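Local coordinates for phosphotriesterase homology protein (PDB 1BF6), which hydrolyses phosphorylated glyceryl acetates, and also aromatic acetates and propionates, using two bound zinc ions, at residues 9-14 and 183-188; 158-163 and 213-218; 205-210 and 223-228; 211-214 and 220-223; 246-249 and 254-257. All coordinates share one frame; numbering follows the deposited sequence.

Interaction 1 (9-14 and 183-188); sequences LAHEHL and VGHCDL. With ZN (zinc ion), chain C; ZN (zinc ion), chain D.
The imidazoles of His-11 and His-185 meet edge to face: CE1 of His-185 hangs over one face of the His-11 ring, 3.4 Å above its plane and displaced toward the rim. The closest pair is His-11 CE1 with His-185 CE1 at 3.5 Å, and the two planes stand 66° apart, with centroids 4.8 Å from each other. Metal occupies the edges. NE2 of His-11 binds one zinc ion at 2.3 Å, and NE2 of His-13 reaches the same ion at 2.2 Å, whereas NE2 of His-185 binds the second zinc ion at 2.2 Å. His-11 comes to this place because its CG lies anti to the backbone N (chi1 -172°), which sends the ring from the corner of the chain toward the loop 183-188. The side chains cross at about a right angle, and NE2 of His-11 and NE2 of His-185 are 4.0 Å apart while serving different ions. A second shell fixes the ring rotation: ND1 of His-185 is hydrogen-bonded to Asp-208 and ND1 of His-13 to Thr-54. The carboxylate of Asp-208 would be expected to polarise the His-185 ring. Glu-124 contributes to both ions, Asp-242 completes the first set of protein ligands and His-157 the second. This is the binuclear zinc centre of the phosphotriesterase family, built at the C-terminal ends of the strands of a TIM barrel.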
# COMPACT_ATOMS: atom_id res chain seq x y z
N LEU A 9 6.97 5.63 -1.83
CA LEU A 9 5.54 5.82 -1.57
C LEU A 9 5.09 4.38 -1.29
O LEU A 9 5.11 3.54 -2.17
CB LEU A 9 4.83 6.40 -2.80
CG LEU A 9 4.70 7.93 -2.85
CD1 LEU A 9 6.04 8.61 -2.65
CD2 LEU A 9 4.05 8.36 -4.16
N ALA A 10 4.72 4.13 -0.04
CA ALA A 10 4.37 2.79 0.45
C ALA A 10 3.08 2.13 -0.03
O ALA A 10 2.90 0.93 0.19
CB ALA A 10 4.40 2.80 1.98
N HIS A 11 2.20 2.89 -0.67
CA HIS A 11 0.91 2.33 -1.11
C HIS A 11 0.30 3.15 -2.24
O HIS A 11 -0.37 4.15 -1.98
CB HIS A 11 -0.06 2.31 0.06
CG HIS A 11 -1.34 1.58 -0.23
ND1 HIS A 11 -1.73 0.43 0.43
CD2 HIS A 11 -2.31 1.83 -1.14
CE1 HIS A 11 -2.90 0.03 -0.07
NE2 HIS A 11 -3.29 0.85 -1.03
N GLU A 12 0.48 2.68 -3.46
CA GLU A 12 -0.03 3.37 -4.63
C GLU A 12 -0.56 2.41 -5.69
O GLU A 12 -0.35 1.19 -5.62
CB GLU A 12 1.09 4.19 -5.29
CG GLU A 12 1.70 5.27 -4.41
CD GLU A 12 0.68 6.29 -3.94
OE1 GLU A 12 -0.34 6.50 -4.63
OE2 GLU A 12 0.92 6.89 -2.88
N HIS A 13 -1.25 2.98 -6.67
CA HIS A 13 -1.75 2.23 -7.80
C HIS A 13 -1.31 3.00 -9.03
O HIS A 13 -1.49 4.21 -9.08
CB HIS A 13 -3.27 2.15 -7.79
CG HIS A 13 -3.81 1.38 -6.64
ND1 HIS A 13 -3.86 0.00 -6.60
CD2 HIS A 13 -4.23 1.80 -5.42
CE1 HIS A 13 -4.28 -0.36 -5.39
NE2 HIS A 13 -4.52 0.70 -4.65
N LEU A 14 -0.64 2.31 -9.95
CA LEU A 14 -0.20 2.90 -11.21
C LEU A 14 -1.14 2.43 -12.31
O LEU A 14 -1.40 3.15 -13.29
CB LEU A 14 1.24 2.51 -11.53
CG LEU A 14 2.22 3.00 -10.46
CD1 LEU A 14 3.63 2.70 -10.91
CD2 LEU A 14 2.04 4.50 -10.25
N VAL A 183 0.22 -2.33 8.13
CA VAL A 183 -1.23 -2.11 8.10
C VAL A 183 -1.64 -0.85 7.33
O VAL A 183 -1.33 0.27 7.74
CB VAL A 183 -1.80 -2.05 9.54
CG1 VAL A 183 -3.31 -1.87 9.51
CG2 VAL A 183 -1.45 -3.32 10.30
N GLY A 184 -2.35 -1.06 6.22
CA GLY A 184 -2.77 0.05 5.37
C GLY A 184 -4.00 0.81 5.84
O GLY A 184 -4.85 0.28 6.54
N HIS A 185 -4.06 2.09 5.45
CA HIS A 185 -5.18 2.98 5.78
C HIS A 185 -5.50 3.16 7.25
O HIS A 185 -6.66 3.05 7.64
CB HIS A 185 -6.45 2.54 5.05
CG HIS A 185 -6.22 2.07 3.66
ND1 HIS A 185 -5.31 2.63 2.80
CD2 HIS A 185 -6.76 1.01 3.01
CE1 HIS A 185 -5.30 1.91 1.69
NE2 HIS A 185 -6.17 0.93 1.81
N CYS A 186 -4.50 3.45 8.07
CA CYS A 186 -4.76 3.66 9.49
C CYS A 186 -5.15 5.11 9.76
O CYS A 186 -5.49 5.46 10.90
CB CYS A 186 -3.51 3.34 10.31
SG CYS A 186 -2.97 1.62 10.24
N ASP A 187 -5.17 5.92 8.71
CA ASP A 187 -5.46 7.35 8.81
C ASP A 187 -6.78 7.86 8.19
O ASP A 187 -6.80 8.89 7.52
CB ASP A 187 -4.27 8.12 8.20
CG ASP A 187 -4.10 7.86 6.70
OD1 ASP A 187 -4.59 6.82 6.19
OD2 ASP A 187 -3.47 8.69 6.00
N LEU A 188 -7.88 7.16 8.45
CA LEU A 188 -9.19 7.58 7.94
C LEU A 188 -10.16 8.00 9.05
O LEU A 188 -11.32 8.30 8.81
CB LEU A 188 -9.79 6.51 7.03
CG LEU A 188 -9.13 6.42 5.65
CD1 LEU A 188 -9.52 5.14 4.92
CD2 LEU A 188 -9.51 7.64 4.85
ZN ZN C . -4.98 0.91 -2.55
ZN ZN D . -6.76 -0.23 0.06

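Interaction 2 (158-163 and 213-218); sequences TSFSTM and NSYYPD. With SO4 (sulfate ion), chain E; SO4 (sulfate ion), chain F.
Aromatic contact comes first: Phe-160 directs its ring edge at the face of Tyr-215 in a T-shaped pair. CE1 of Phe-160 is the touching atom, 4.1 Å from CE1 of Tyr-215, and the planes are inclined at 78° with centroids 5.8 Å apart. CG of Phe-160 lies anti to its carbonyl carbon (chi1 -63°), and the ring projects from its loop toward the tyrosine.

Hydrogen bonds act within each loop or toward sulfate ions, probably from the crystallisation liquor, and none joins the two segments. Ser-159 O accepts from both the backbone N and OG1 of Thr-162; the hydroxyl bond is 2.7 Å long and lies in the carbonyl plane. The backbone N of Met-163, immediately before helix 164-173, gives a bond of 2.8 Å to O2 of one sulfate. Tyr-215 OH donates to O1 of the other sulfate, at 3.0 Å, while O4 of that ion sits at the edge of the tyrosine ring.

Away from the pair, Ser-161 OG is held by the loop that carries His-185. With just two exposed rings touching, the chemistry implies a light, apolar bridge between two loops at the surface.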
# COMPACT_ATOMS: atom_id res chain seq x y z
N THR A 158 -7.21 -1.80 5.38
CA THR A 158 -8.22 -1.78 6.43
C THR A 158 -9.29 -0.85 5.86
O THR A 158 -8.98 0.17 5.24
CB THR A 158 -7.74 -1.24 7.82
OG1 THR A 158 -7.27 0.11 7.71
CG2 THR A 158 -6.68 -2.14 8.43
N SER A 159 -10.55 -1.28 5.96
CA SER A 159 -11.67 -0.49 5.47
C SER A 159 -12.03 0.57 6.50
O SER A 159 -12.49 0.26 7.60
CB SER A 159 -12.86 -1.40 5.16
OG SER A 159 -12.65 -2.08 3.94
N PHE A 160 -11.78 1.82 6.14
CA PHE A 160 -12.05 2.94 7.03
C PHE A 160 -11.37 2.79 8.39
O PHE A 160 -11.96 3.06 9.44
CB PHE A 160 -13.56 3.20 7.14
CG PHE A 160 -14.17 3.60 5.83
CD1 PHE A 160 -13.87 4.84 5.27
CD2 PHE A 160 -14.94 2.70 5.10
CE1 PHE A 160 -14.33 5.19 4.01
CE2 PHE A 160 -15.41 3.03 3.83
CZ PHE A 160 -15.10 4.28 3.28
N SER A 161 -10.12 2.34 8.33
CA SER A 161 -9.27 2.15 9.50
C SER A 161 -9.80 1.17 10.55
O SER A 161 -9.53 1.33 11.74
CB SER A 161 -8.95 3.51 10.14
OG SER A 161 -8.39 4.38 9.18
N THR A 162 -10.55 0.16 10.11
CA THR A 162 -11.11 -0.83 11.04
C THR A 162 -10.46 -2.21 10.87
O THR A 162 -9.94 -2.52 9.80
CB THR A 162 -12.64 -1.06 10.83
OG1 THR A 162 -12.87 -1.63 9.53
CG2 THR A 162 -13.41 0.25 10.96
N MET A 163 -10.48 -3.00 11.94
CA MET A 163 -9.98 -4.38 11.97
C MET A 163 -8.47 -4.62 11.89
O MET A 163 -8.05 -5.77 11.75
CB MET A 163 -10.69 -5.22 10.90
CG MET A 163 -12.22 -5.06 10.87
SD MET A 163 -12.99 -5.19 12.47
CE MET A 163 -12.93 -6.97 12.68
N ASN A 213 -9.19 14.29 1.97
CA ASN A 213 -9.80 15.12 2.99
C ASN A 213 -11.31 15.07 3.15
O ASN A 213 -11.85 15.55 4.15
CB ASN A 213 -9.28 16.55 2.84
CG ASN A 213 -7.77 16.62 2.92
OD1 ASN A 213 -7.12 17.27 2.11
ND2 ASN A 213 -7.21 15.89 3.87
N SER A 214 -12.00 14.48 2.19
CA SER A 214 -13.45 14.35 2.29
C SER A 214 -13.77 13.13 3.16
O SER A 214 -14.91 12.93 3.59
CB SER A 214 -14.08 14.23 0.90
OG SER A 214 -13.89 15.43 0.18
N TYR A 215 -12.76 12.31 3.41
CA TYR A 215 -12.92 11.13 4.26
C TYR A 215 -12.44 11.50 5.66
O TYR A 215 -13.11 11.23 6.66
CB TYR A 215 -12.05 9.97 3.76
CG TYR A 215 -12.54 9.26 2.52
CD1 TYR A 215 -13.90 8.98 2.33
CD2 TYR A 215 -11.64 8.81 1.55
CE1 TYR A 215 -14.34 8.26 1.22
CE2 TYR A 215 -12.06 8.10 0.44
CZ TYR A 215 -13.41 7.82 0.28
OH TYR A 215 -13.83 7.10 -0.82
N TYR A 216 -11.28 12.15 5.71
CA TYR A 216 -10.64 12.55 6.96
C TYR A 216 -9.67 13.68 6.60
O TYR A 216 -9.00 13.62 5.58
CB TYR A 216 -9.88 11.34 7.50
CG TYR A 216 -9.35 11.46 8.91
CD1 TYR A 216 -10.20 11.56 10.00
CD2 TYR A 216 -7.98 11.44 9.14
CE1 TYR A 216 -9.70 11.63 11.30
CE2 TYR A 216 -7.47 11.50 10.42
CZ TYR A 216 -8.32 11.59 11.49
OH TYR A 216 -7.80 11.64 12.76
N PRO A 217 -9.59 14.73 7.44
CA PRO A 217 -8.68 15.84 7.14
C PRO A 217 -7.17 15.64 7.39
O PRO A 217 -6.77 15.07 8.41
CB PRO A 217 -9.25 16.99 7.97
CG PRO A 217 -9.79 16.29 9.18
CD PRO A 217 -10.42 15.02 8.63
N ASP A 218 -6.36 16.14 6.46
CA ASP A 218 -4.89 16.07 6.56
C ASP A 218 -4.40 16.69 7.87
O ASP A 218 -3.37 16.27 8.42
CB ASP A 218 -4.21 16.78 5.38
CG ASP A 218 -4.09 15.91 4.14
OD1 ASP A 218 -4.26 14.67 4.21
OD2 ASP A 218 -3.81 16.47 3.06
S SO4 E . -12.15 -0.69 14.79
O1 SO4 E . -13.54 -0.25 14.78
O2 SO4 E . -12.04 -2.05 14.09
O3 SO4 E . -11.20 0.29 14.04
O4 SO4 E . -11.66 -0.76 16.24
S SO4 F . -11.39 6.10 -3.36
O1 SO4 F . -12.77 6.53 -3.60
O2 SO4 F . -10.98 5.11 -4.45
O3 SO4 F . -10.37 7.27 -3.40
O4 SO4 F . -11.30 5.48 -1.96

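Interaction 3 (205-210 and 223-228); sequences VQFDTI and AMLHAL
Phe-207 is met over one face and round its far end by side chains of the 223-228 part of helix 218-230, and the evidence for tight packing is concentrated on this one ring. CD2 of Leu-225 stands over the ring centre, 3.7 Å from the centroid and 7° off the normal, a well-centred CH-pi contact. CB of Met-224 meets the ring edge in plane, at 3.5 Å from CE2 of Phe-207, and the methyl CE of the same methionine, folded back by a bend at chi3, also approaches CE2. Leu-228 comes from the opposite direction to the phenylalanine and sets CD1 3.7 Å from CE1 of Phe-207, at an oblique position relative to the ring. CG of Phe-207 is anti to the carbonyl carbon (chi1 -78°), which carries the ring off the strand and against the side chains of the helix. No hydrogen bond crosses here; the contact is wholly apolar.

Within this contact the packing is looser at both ends of 205-210. Val-205 CG2 stays 4.8 Å from Leu-228 CD1, and Ile-210 CD1 is 5.9 Å from Leu-225 CD1; helices 192-200 and 259-270, respectively, cover these two residues. The exposed Ala-223 points away from the strand and marks the solvent side.

The axes of the short segments 205-207 and 223-228 run 146° apart at a closest approach of 10.9 Å, as expected of a beta-alpha-beta unit, here completed by strand 237-239. Helix 192-200 also packs on Phe-207 through Ile-195 and on Leu-228 through Leu-196, while helix 259-270 reaches Leu-225 through Phe-264 and Leu-268.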
# COMPACT_ATOMS: atom_id res chain seq x y z
N VAL A 205 2.68 0.73 10.49
CA VAL A 205 1.39 1.34 10.19
C VAL A 205 1.56 2.36 9.06
O VAL A 205 2.64 2.94 8.88
CB VAL A 205 0.75 2.01 11.43
CG1 VAL A 205 0.35 0.95 12.46
CG2 VAL A 205 1.71 3.05 12.04
N GLN A 206 0.50 2.57 8.29
CA GLN A 206 0.54 3.50 7.18
C GLN A 206 -0.51 4.60 7.18
O GLN A 206 -1.67 4.38 7.51
CB GLN A 206 0.47 2.76 5.86
CG GLN A 206 1.70 1.96 5.56
CD GLN A 206 1.57 1.08 4.36
OE1 GLN A 206 0.56 1.12 3.61
NE2 GLN A 206 2.58 0.25 4.15
N PHE A 207 -0.03 5.82 6.91
CA PHE A 207 -0.88 7.00 6.77
C PHE A 207 -0.76 7.14 5.26
O PHE A 207 0.10 7.86 4.74
CB PHE A 207 -0.29 8.22 7.50
CG PHE A 207 -0.48 8.21 9.00
CD1 PHE A 207 -0.04 7.13 9.78
CD2 PHE A 207 -1.10 9.28 9.65
CE1 PHE A 207 -0.21 7.12 11.18
CE2 PHE A 207 -1.28 9.28 11.04
CZ PHE A 207 -0.84 8.20 11.81
N ASP A 208 -1.59 6.37 4.54
CA ASP A 208 -1.55 6.33 3.08
C ASP A 208 -2.76 6.89 2.33
O ASP A 208 -2.92 6.62 1.13
CB ASP A 208 -1.31 4.89 2.59
CG ASP A 208 -2.26 3.88 3.23
OD1 ASP A 208 -3.39 4.26 3.60
OD2 ASP A 208 -1.86 2.71 3.39
N THR A 209 -3.62 7.63 3.02
CA THR A 209 -4.78 8.24 2.38
C THR A 209 -4.64 9.78 2.42
O THR A 209 -5.63 10.53 2.44
CB THR A 209 -6.11 7.80 3.04
OG1 THR A 209 -6.12 8.14 4.43
CG2 THR A 209 -6.31 6.28 2.88
N ILE A 210 -3.38 10.23 2.45
CA ILE A 210 -3.05 11.65 2.47
C ILE A 210 -3.70 12.34 1.28
O ILE A 210 -3.57 11.86 0.15
CB ILE A 210 -1.52 11.84 2.44
CG1 ILE A 210 -0.93 11.47 3.81
CG2 ILE A 210 -1.16 13.28 2.07
CD1 ILE A 210 0.56 11.14 3.76
N ALA A 223 -1.79 15.72 13.10
CA ALA A 223 -1.88 15.65 14.56
C ALA A 223 -1.51 14.23 15.04
O ALA A 223 -0.82 14.09 16.05
CB ALA A 223 -3.27 16.03 15.02
N MET A 224 -1.97 13.20 14.32
CA MET A 224 -1.65 11.83 14.70
C MET A 224 -0.16 11.56 14.48
O MET A 224 0.47 10.90 15.31
CB MET A 224 -2.50 10.80 13.93
CG MET A 224 -3.95 10.74 14.39
SD MET A 224 -4.75 9.12 14.10
CE MET A 224 -4.98 9.19 12.35
N LEU A 225 0.41 12.09 13.40
CA LEU A 225 1.84 11.89 13.18
C LEU A 225 2.65 12.50 14.33
O LEU A 225 3.64 11.92 14.78
CB LEU A 225 2.29 12.44 11.83
CG LEU A 225 1.81 11.63 10.62
CD1 LEU A 225 2.20 12.33 9.32
CD2 LEU A 225 2.42 10.21 10.67
N HIS A 226 2.20 13.65 14.83
CA HIS A 226 2.87 14.30 15.95
C HIS A 226 2.83 13.44 17.21
O HIS A 226 3.81 13.38 17.96
CB HIS A 226 2.26 15.68 16.24
CG HIS A 226 2.84 16.78 15.40
ND1 HIS A 226 3.91 17.54 15.81
CD2 HIS A 226 2.54 17.19 14.14
CE1 HIS A 226 4.26 18.37 14.84
NE2 HIS A 226 3.45 18.17 13.82
N ALA A 227 1.71 12.76 17.43
CA ALA A 227 1.55 11.89 18.60
C ALA A 227 2.59 10.76 18.53
O ALA A 227 3.20 10.40 19.53
CB ALA A 227 0.14 11.30 18.65
N LEU A 228 2.82 10.25 17.32
CA LEU A 228 3.79 9.19 17.10
C LEU A 228 5.22 9.71 17.27
O LEU A 228 6.05 9.07 17.91
CB LEU A 228 3.57 8.56 15.72
CG LEU A 228 2.16 7.95 15.59
CD1 LEU A 228 1.98 7.34 14.21
CD2 LEU A 228 1.91 6.93 16.69

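Interaction 4 (211-214 and 220-223); sequences GKNS and KRIA. With SO4 (sulfate ion), chain F.
Lys-212 and Arg-221 meet where the backbone of 211-214 folds into an inverse gamma turn centred on Lys-212, with Asn-213 N bonded weakly to Gly-211 O at 3.0 Å. That turn offers Lys-212 O to the guanidinium: NH2 of Arg-221 donates to it over 3.4 Å, a weak bond despite a fairly straight N-H...O angle of 165°. The oxygen lies at the guanidinium edge, whereas Gly-211 N lies over one face, 4.1 Å above the plane. Arg-221 spans the gap because its chain is extended from CG to NE. Its stronger partners are elsewhere, in salt bridges with Asp-218 at NH1 and Asp-187 at NE and a hydrogen bond from NH2 to Thr-209, so its rotation is well fixed. ND2 of Asn-213 is 3.3 Å from NH1 of Arg-221, both donors directing weak hydrogen bonds to Tyr-216 O; the two planes differ by 56°.

Lys-212 runs the other way, extended beyond CG, and NZ bonds O3 of a sulfate (probably from the crystallisation liquor) at 3.0 Å as well as Asp-242 O.

The contact thus ties the loop after strand 204-207 to the first turn of helix 218-230, with Phe-264 of helix 259-270 packing against Arg-221.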
# COMPACT_ATOMS: atom_id res chain seq x y z
N GLY A 211 -4.42 13.43 1.54
CA GLY A 211 -5.08 14.16 0.46
C GLY A 211 -6.56 13.84 0.32
O GLY A 211 -7.29 14.57 -0.34
N LYS A 212 -7.01 12.73 0.92
CA LYS A 212 -8.41 12.32 0.85
C LYS A 212 -9.16 12.96 2.01
O LYS A 212 -9.72 12.29 2.88
CB LYS A 212 -8.51 10.78 0.87
CG LYS A 212 -7.72 10.16 -0.29
CD LYS A 212 -8.01 8.69 -0.58
CE LYS A 212 -7.26 8.29 -1.84
NZ LYS A 212 -7.63 6.93 -2.30
N ASN A 213 -9.19 14.29 1.97
CA ASN A 213 -9.80 15.12 2.99
C ASN A 213 -11.31 15.07 3.15
O ASN A 213 -11.85 15.55 4.15
CB ASN A 213 -9.28 16.55 2.84
CG ASN A 213 -7.77 16.62 2.92
OD1 ASN A 213 -7.12 17.27 2.11
ND2 ASN A 213 -7.21 15.89 3.87
N SER A 214 -12.00 14.48 2.19
CA SER A 214 -13.45 14.35 2.29
C SER A 214 -13.77 13.13 3.16
O SER A 214 -14.91 12.93 3.59
CB SER A 214 -14.08 14.23 0.90
OG SER A 214 -13.89 15.43 0.18
N LYS A 220 -5.72 16.44 10.71
CA LYS A 220 -5.83 15.42 11.74
C LYS A 220 -4.81 14.31 11.54
O LYS A 220 -4.37 13.70 12.52
CB LYS A 220 -7.26 14.89 11.82
CG LYS A 220 -8.23 15.91 12.36
CD LYS A 220 -9.59 15.33 12.63
CE LYS A 220 -10.49 16.39 13.27
NZ LYS A 220 -11.80 15.83 13.72
N ARG A 221 -4.42 14.06 10.30
CA ARG A 221 -3.38 13.06 10.00
C ARG A 221 -2.08 13.63 10.60
O ARG A 221 -1.32 12.91 11.26
CB ARG A 221 -3.20 12.87 8.48
CG ARG A 221 -4.39 12.21 7.76
CD ARG A 221 -4.05 11.91 6.30
NE ARG A 221 -5.12 11.15 5.67
CZ ARG A 221 -6.23 11.68 5.15
NH1 ARG A 221 -6.43 12.99 5.15
NH2 ARG A 221 -7.21 10.87 4.73
N ILE A 222 -1.86 14.93 10.40
CA ILE A 222 -0.67 15.60 10.92
C ILE A 222 -0.64 15.52 12.45
O ILE A 222 0.41 15.20 13.03
CB ILE A 222 -0.58 17.08 10.40
CG1 ILE A 222 -0.07 17.07 8.95
CG2 ILE A 222 0.34 17.92 11.29
CD1 ILE A 222 -0.19 18.40 8.24
N ALA A 223 -1.79 15.72 13.10
CA ALA A 223 -1.88 15.65 14.56
C ALA A 223 -1.51 14.23 15.04
O ALA A 223 -0.82 14.09 16.05
CB ALA A 223 -3.27 16.03 15.02
S SO4 F . -11.39 6.10 -3.36
O1 SO4 F . -12.77 6.53 -3.60
O2 SO4 F . -10.98 5.11 -4.45
O3 SO4 F . -10.37 7.27 -3.40
O4 SO4 F . -11.30 5.48 -1.96

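Interaction 5 (246-249 and 254-257); sequences RSHL and GYGY
Two backbone hydrogen bonds join His-248 and Leu-249 to the glycines of 254-257. Gly-256 N donates to His-248 O over 2.7 Å, with an N-H...O angle of 157° and the donor nearly in line with the C=O bond. Gly-254 N gives a 2.8 Å bond to Leu-249 O, approaching from above the carbonyl plane and bent to 140° at the hydrogen. With 4.3 Å between the CA atoms of His-248 and Gly-254, the bare CA of Gly-254 packs against the 247-249 backbone and makes a CA-H...O contact with Ser-247 O. Gly-256 has a positive phi, which favours glycine.

Farther out, Tyr-255 lies alongside His-248, the rings oblique to each other. Its OH sits over one face of the imidazole, 3.2 Å above the plane and toward the rim, and His-248 O lies over the centre of the tyrosine ring. With CG between backbone N and carbonyl carbon (chi1 48°), Tyr-255 folds its ring back over the other segment. A hydrogen bond between His-248 ND1 and Thr-244 N fixes the imidazole's rotation.

On the inner, buried side, CD2 of Leu-249 touches CE1 of Tyr-257 at 3.9 Å; both also pack on Ile-35 of helix 32-44. Tyr-257 OH is hydrogen-bonded to His-13 O. The arrangement is a compact part of the loop between strand 237-239 and helix 259-270, a strand-to-helix loop of this TIM barrel beside the metal site.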
# COMPACT_ATOMS: atom_id res chain seq x y z
N ARG A 246 -8.64 8.39 -12.05
CA ARG A 246 -8.13 9.30 -13.08
C ARG A 246 -8.26 10.75 -12.58
O ARG A 246 -7.38 11.58 -12.81
CB ARG A 246 -8.92 9.14 -14.39
CG ARG A 246 -8.77 7.79 -15.06
CD ARG A 246 -9.69 7.68 -16.28
NE ARG A 246 -9.33 6.57 -17.16
CZ ARG A 246 -9.70 6.48 -18.44
NH1 ARG A 246 -10.44 7.44 -18.99
NH2 ARG A 246 -9.33 5.45 -19.17
N SER A 247 -9.34 11.02 -11.84
CA SER A 247 -9.59 12.35 -11.31
C SER A 247 -8.58 12.79 -10.25
O SER A 247 -8.56 13.96 -9.84
CB SER A 247 -11.04 12.48 -10.79
OG SER A 247 -11.32 11.60 -9.72
N HIS A 248 -7.75 11.86 -9.79
CA HIS A 248 -6.70 12.16 -8.81
C HIS A 248 -5.45 12.72 -9.52
O HIS A 248 -4.61 13.37 -8.90
CB HIS A 248 -6.31 10.90 -8.01
CG HIS A 248 -7.39 10.38 -7.11
ND1 HIS A 248 -7.43 9.07 -6.69
CD2 HIS A 248 -8.42 11.00 -6.50
CE1 HIS A 248 -8.45 8.90 -5.86
NE2 HIS A 248 -9.07 10.06 -5.73
N LEU A 249 -5.32 12.41 -10.81
CA LEU A 249 -4.18 12.85 -11.62
C LEU A 249 -4.24 14.36 -11.90
O LEU A 249 -5.32 14.92 -12.08
CB LEU A 249 -4.15 12.07 -12.93
CG LEU A 249 -4.13 10.53 -12.81
CD1 LEU A 249 -3.97 9.93 -14.20
CD2 LEU A 249 -3.02 10.07 -11.88
N GLY A 254 -6.70 16.97 -10.80
CA GLY A 254 -6.48 16.41 -9.47
C GLY A 254 -5.23 16.93 -8.78
O GLY A 254 -4.60 17.89 -9.23
N TYR A 255 -4.83 16.25 -7.71
CA TYR A 255 -3.67 16.64 -6.92
C TYR A 255 -2.37 15.90 -7.23
O TYR A 255 -1.29 16.40 -6.92
CB TYR A 255 -4.01 16.54 -5.43
CG TYR A 255 -4.68 15.25 -5.03
CD1 TYR A 255 -6.07 15.09 -5.13
CD2 TYR A 255 -3.94 14.17 -4.54
CE1 TYR A 255 -6.70 13.89 -4.75
CE2 TYR A 255 -4.56 12.97 -4.17
CZ TYR A 255 -5.94 12.84 -4.28
OH TYR A 255 -6.54 11.64 -3.94
N GLY A 256 -2.48 14.71 -7.83
CA GLY A 256 -1.30 13.92 -8.17
C GLY A 256 -0.56 13.24 -7.02
O GLY A 256 -0.79 13.55 -5.83
N TYR A 257 0.33 12.32 -7.38
CA TYR A 257 1.13 11.58 -6.40
C TYR A 257 2.07 12.49 -5.62
O TYR A 257 2.22 12.34 -4.40
CB TYR A 257 1.98 10.50 -7.08
CG TYR A 257 1.19 9.47 -7.85
CD1 TYR A 257 0.76 9.73 -9.14
CD2 TYR A 257 0.90 8.22 -7.28
CE1 TYR A 257 0.05 8.79 -9.85
CE2 TYR A 257 0.19 7.26 -7.99
CZ TYR A 257 -0.23 7.56 -9.28
OH TYR A 257 -0.94 6.63 -10.01

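How the interactions relate
Interaction 1 holds the two zinc ions, and the other contacts are arranged around it. Interaction 3 supplies part of its second shell: Asp-208 OD1 lies 2.6 Å from His-185 ND1. Interaction 2 reaches the same loop, with Ser-161 OG 2.7 Å from His-185 O. Interaction 4 joins interaction 1 through the salt bridge between Arg-221 NE and Asp-187 OD2, 3.0 Å long, and shares Ala-223 with interaction 3 and Asn-213 and Ser-214 with interaction 2. One sulfate touches both interactions 2 and 4, and the Lys-212 side chain is about 7 Å from a zinc ion. Interaction 5 meets interaction 1 through Tyr-257 OH and His-13 O, 2.7 Å apart, and packs on interaction 4 (Lys-212 CE to Tyr-255 OH, 4.0 Å).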